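PDB 3WCA: farnesyltransferase, putative from Trypanosoma cruzi, which probably condenses two molecules of farnesyl diphosphate into squalene, using magnesium and NADPH or NADH, at the entry to sterol biosynthesis. Local coordinates for residues D25-F30 / Y114-R119. The protein carries 1 engineered substitution. Residues are numbered along the deposited sequence; the frame is centred on the assembly and turned at random.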
# COMPACT_ATOMS: atom_id res chain seq x y z
N ASP A 25 -20.38 -18.20 -13.32
CA ASP A 25 -19.52 -17.09 -12.84
C ASP A 25 -19.60 -16.93 -11.33
O ASP A 25 -19.25 -15.88 -10.78
CB ASP A 25 -19.92 -15.78 -13.52
CG ASP A 25 -21.38 -15.40 -13.26
OD1 ASP A 25 -21.82 -14.35 -13.77
OD2 ASP A 25 -22.08 -16.15 -12.54
N GLU A 26 -20.06 -17.98 -10.65
CA GLU A 26 -20.18 -17.96 -9.19
C GLU A 26 -18.81 -17.76 -8.54
O GLU A 26 -18.71 -17.18 -7.45
CB GLU A 26 -20.80 -19.27 -8.69
CG GLU A 26 -20.63 -19.51 -7.18
CD GLU A 26 -21.34 -20.76 -6.69
OE1 GLU A 26 -21.21 -21.83 -7.34
OE2 GLU A 26 -22.03 -20.69 -5.64
N ASP A 27 -17.76 -18.22 -9.22
CA ASP A 27 -16.41 -18.09 -8.69
C ASP A 27 -16.03 -16.61 -8.62
O ASP A 27 -15.53 -16.15 -7.59
CB ASP A 27 -15.41 -18.84 -9.57
CG ASP A 27 -15.69 -20.34 -9.62
OD1 ASP A 27 -15.85 -20.95 -8.54
OD2 ASP A 27 -15.74 -20.90 -10.73
N LEU A 28 -16.26 -15.88 -9.70
CA LEU A 28 -15.95 -14.45 -9.72
C LEU A 28 -16.77 -13.73 -8.66
O LEU A 28 -16.25 -12.87 -7.95
CB LEU A 28 -16.24 -13.84 -11.09
CG LEU A 28 -15.08 -13.88 -12.09
CD1 LEU A 28 -15.47 -13.12 -13.35
CD2 LEU A 28 -13.85 -13.24 -11.46
N ARG A 29 -18.04 -14.10 -8.53
CA ARG A 29 -18.89 -13.46 -7.54
C ARG A 29 -18.36 -13.63 -6.12
O ARG A 29 -18.38 -12.70 -5.32
CB ARG A 29 -20.33 -13.99 -7.64
CG ARG A 29 -21.09 -13.42 -8.83
CD ARG A 29 -22.52 -13.95 -8.90
NE ARG A 29 -23.26 -13.34 -10.00
CZ ARG A 29 -23.73 -12.09 -10.00
NH1 ARG A 29 -23.54 -11.30 -8.94
NH2 ARG A 29 -24.37 -11.62 -11.06
N PHE A 30 -17.87 -14.83 -5.81
CA PHE A 30 -17.32 -15.09 -4.49
C PHE A 30 -16.11 -14.18 -4.32
O PHE A 30 -15.93 -13.54 -3.28
CB PHE A 30 -16.87 -16.54 -4.37
CG PHE A 30 -16.04 -16.81 -3.14
CD1 PHE A 30 -16.65 -17.13 -1.93
CD2 PHE A 30 -14.65 -16.69 -3.18
CE1 PHE A 30 -15.88 -17.33 -0.78
CE2 PHE A 30 -13.88 -16.89 -2.04
CZ PHE A 30 -14.49 -17.21 -0.84
N TYR A 114 -10.41 -21.26 -1.17
CA TYR A 114 -9.49 -20.69 -2.14
C TYR A 114 -9.70 -21.24 -3.55
O TYR A 114 -9.11 -20.75 -4.52
CB TYR A 114 -8.05 -20.96 -1.70
CG TYR A 114 -7.01 -20.12 -2.41
CD1 TYR A 114 -6.87 -18.76 -2.12
CD2 TYR A 114 -6.15 -20.69 -3.35
CE1 TYR A 114 -5.89 -17.99 -2.74
CE2 TYR A 114 -5.17 -19.93 -3.98
CZ TYR A 114 -5.05 -18.58 -3.67
OH TYR A 114 -4.06 -17.83 -4.27
N THR A 115 -10.55 -22.26 -3.67
CA THR A 115 -10.82 -22.85 -4.97
C THR A 115 -11.43 -21.85 -5.95
O THR A 115 -11.09 -21.83 -7.13
CB THR A 115 -11.79 -24.03 -4.86
OG1 THR A 115 -11.34 -24.93 -3.84
CG2 THR A 115 -11.88 -24.78 -6.17
N HIS A 116 -12.34 -21.01 -5.45
CA HIS A 116 -13.00 -20.04 -6.32
C HIS A 116 -12.02 -19.10 -6.99
O HIS A 116 -12.23 -18.69 -8.13
CB HIS A 116 -14.02 -19.22 -5.53
CG HIS A 116 -15.15 -20.04 -4.99
ND1 HIS A 116 -15.24 -20.40 -3.67
CD2 HIS A 116 -16.23 -20.57 -5.60
CE1 HIS A 116 -16.32 -21.13 -3.48
NE2 HIS A 116 -16.95 -21.25 -4.64
N VAL A 117 -10.95 -18.76 -6.29
CA VAL A 117 -9.94 -17.85 -6.82
C VAL A 117 -9.13 -18.51 -7.93
O VAL A 117 -8.89 -17.92 -8.97
CB VAL A 117 -8.97 -17.39 -5.71
CG1 VAL A 117 -8.04 -16.32 -6.26
CG2 VAL A 117 -9.74 -16.86 -4.53
N THR A 118 -8.69 -19.74 -7.69
CA THR A 118 -7.90 -20.44 -8.70
C THR A 118 -8.73 -20.74 -9.94
O THR A 118 -8.22 -20.69 -11.06
CB THR A 118 -7.31 -21.74 -8.15
OG1 THR A 118 -8.36 -22.57 -7.64
CG2 THR A 118 -6.31 -21.44 -7.04
N ARG A 119 -10.01 -21.05 -9.75
CA ARG A 119 -10.87 -21.32 -10.90
C ARG A 119 -10.97 -20.05 -11.74
O ARG A 119 -10.71 -20.06 -12.93
CB ARG A 119 -12.29 -21.71 -10.47
CG ARG A 119 -12.38 -22.98 -9.66
CD ARG A 119 -13.82 -23.46 -9.65
NE ARG A 119 -14.05 -24.48 -8.64
CZ ARG A 119 -15.01 -25.39 -8.72
NH1 ARG A 119 -15.83 -25.41 -9.77
NH2 ARG A 119 -15.17 -26.27 -7.74
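OD1 of Asp-27 meets both His-116 and Arg-119 across the contact. It comes to 3.0 Å from CD2 of His-116, at the rim of the imidazole and close to level with the ring. This is a carbon contact, not a hydrogen bond to a ring nitrogen. The same OD1 is 4.0 Å from NE of Arg-119. That salt bridge is long and purely electrostatic, because OD1 sits off the plane of the guanidinium and is not in line with any of its N-H bonds. CD of Arg-119 lies 3.4 Å from both OD1 and OD2 of Asp-27, so the two oxygens share this methylene. CB of Arg-119 packs against the same carboxylate. The strongest polar partner of Asp-27 is Arg-123, from beyond helix 115-122, which forms a salt bridge with OD2. Asp-27 therefore has two arginines near it, which would tend to favour its charged form.

One turn later, Phe-30 covers a face of the His-116 ring. The two rings form an offset stack, centroids 4.5 Å apart and planes at 27°. CB of Phe-30 adds a CH-pi contact 4.2 Å from the His-116 ring centroid. With CG of Phe-30 anti to the backbone N (chi1 168°), the ring lies over the imidazole and CD2 of Phe-30 is 3.5 Å from CB of His-116. ND1 of His-116 also makes a weak hydrogen bond to the carbonyl of Arg-113, just before the segment.

This is helix-helix packing at the periphery of the all-helical squalene synthase fold, away from the magnesium site. The short axes of 26-30 and 115-119 approach to 8.3 Å at -119°. Phe-30 also touches Glu-109 of helix 105-112, while Leu-28 and Val-117 reach helix 51-72.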